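Local coordinates for probable acrylyl-CoA reductase AcuI (Escherichia coli, PDB 1O89), which probably catalyses the NADPH-dependent reduction of acryloyl-CoA to propanoyl-CoA, working as a homodimer of the zinc-containing alcohol dehydrogenase family, at residues Ala132-Gln135 and Gly136-Ala139. Residues are numbered along the deposited sequence; the frame is centred on the assembly and turned at random.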
loop_
_atom_site.group_PDB
_atom_site.type_symbol
_atom_site.label_atom_id
_atom_site.label_comp_id
_atom_site.label_asym_id
_atom_site.label_seq_id
_atom_site.Cartn_x
_atom_site.Cartn_y
_atom_site.Cartn_z
ATOM N N ALA A 132 12.586 20.658 -16.857
ATOM C CA ALA A 132 13.791 21.458 -17.061
ATOM C C ALA A 132 15.003 20.585 -16.773
ATOM O O ALA A 132 15.035 19.896 -15.758
ATOM C CB ALA A 132 13.786 22.675 -16.151
ATOM N N MET A 133 15.979 20.597 -17.680
ATOM C CA MET A 133 17.158 19.748 -17.551
ATOM C C MET A 133 17.753 20.032 -16.186
ATOM O O MET A 133 18.139 21.161 -15.928
ATOM C CB MET A 133 18.189 20.042 -18.652
ATOM C CG MET A 133 19.353 19.046 -18.734
ATOM S SD MET A 133 18.800 17.385 -19.365
ATOM C CE MET A 133 19.312 16.496 -18.260
ATOM N N PRO A 134 17.786 19.037 -15.299
ATOM C CA PRO A 134 18.382 19.226 -13.969
ATOM C C PRO A 134 19.887 19.461 -14.041
ATOM O O PRO A 134 20.553 18.935 -14.943
ATOM C CB PRO A 134 18.091 17.896 -13.255
ATOM C CG PRO A 134 17.061 17.218 -14.071
ATOM C CD PRO A 134 17.260 17.670 -15.464
ATOM N N GLN A 135 20.405 20.240 -13.095
ATOM C CA GLN A 135 21.835 20.499 -13.010
ATOM C C GLN A 135 22.570 19.182 -12.821
ATOM O O GLN A 135 22.196 18.373 -11.976
ATOM C CB GLN A 135 22.151 21.435 -11.835
ATOM C CG GLN A 135 21.568 22.846 -11.972
ATOM C CD GLN A 135 22.167 23.832 -10.973
ATOM O OE1 GLN A 135 22.915 24.738 -11.355
ATOM N NE2 GLN A 135 21.838 23.658 -9.690
ATOM N N GLY A 136 23.613 18.966 -13.617
ATOM C CA GLY A 136 24.408 17.758 -13.526
ATOM C C GLY A 136 24.038 16.695 -14.546
ATOM O O GLY A 136 24.728 15.694 -14.657
ATOM N N LEU A 137 22.956 16.897 -15.280
ATOM C CA LEU A 137 22.573 15.979 -16.348
ATOM C C LEU A 137 22.587 16.694 -17.681
ATOM O O LEU A 137 22.403 17.904 -17.739
ATOM C CB LEU A 137 21.158 15.430 -16.133
ATOM C CG LEU A 137 20.869 14.175 -15.315
ATOM C CD1 LEU A 137 19.435 13.755 -15.579
ATOM C CD2 LEU A 137 21.829 13.037 -15.623
ATOM N N ASP A 138 22.774 15.920 -18.749
ATOM C CA ASP A 138 22.539 16.384 -20.125
ATOM C C ASP A 138 21.571 15.435 -20.855
ATOM O O ASP A 138 21.088 14.448 -20.283
ATOM C CB ASP A 138 23.872 16.571 -20.884
ATOM C CG ASP A 138 24.652 15.263 -21.074
ATOM O OD1 ASP A 138 24.036 14.184 -21.161
ATOM O OD2 ASP A 138 25.897 15.216 -21.179
ATOM N N ALA A 139 21.267 15.757 -22.110
ATOM C CA ALA A 139 20.316 14.991 -22.918
ATOM C C ALA A 139 20.674 13.496 -23.005
ATOM O O ALA A 139 19.839 12.640 -22.790
ATOM C CB ALA A 139 20.247 15.606 -24.329
#
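M133 reaches forward over the backbone of L137 and D138, four and five residues further on, while the chain between them folds back on itself. Its CG lies anti to the backbone N (chi1 -170°), which carries the thioether off the main chain; the bend at chi2 then brings the sulfur over the backbone of L137 and D138, and chi3 sets only the methyl. M133 CG passes 3.4 Å from L137 O, and M133 SD sits 3.7 Å from D138 C. The exact place of the terminal CE is doubtful, but the M133 and L137 side chains cross at roughly a right angle. M133 also packs on E103 and L105 of strand 103-107 and on A142 of helix 139-161, so an alanine here would probably open a gap between that strand, the start of the helix and the backbone of L137 and D138. P134 begins a type II beta turn ending at L137, the bend by which the chain leaves short strand 131-132, in the GroES-like part of this medium-chain dehydrogenase fold, and heads for helix 139-161. The turn is closed by one hydrogen bond, L137 N to P134 O, 3.2 Å long. It is fairly straight at 158°, with the donor tilted out of the carbonyl plane. The proline ring is a looser neighbour, its CG 4.5 Å from L137 CD1, and both residues also touch W300 of helix 293-306. Q135 takes the outer corner; its CB starts off away from the following residues, though still 3.4 Å from G136 N. G136 has a positive phi, a backbone shape that leaves no room for a CB beside the carbonyl O of Q135. Past L137, D138 occupies the N-cap position of helix 139-161, its OD1 accepting a hydrogen bond from K141 N.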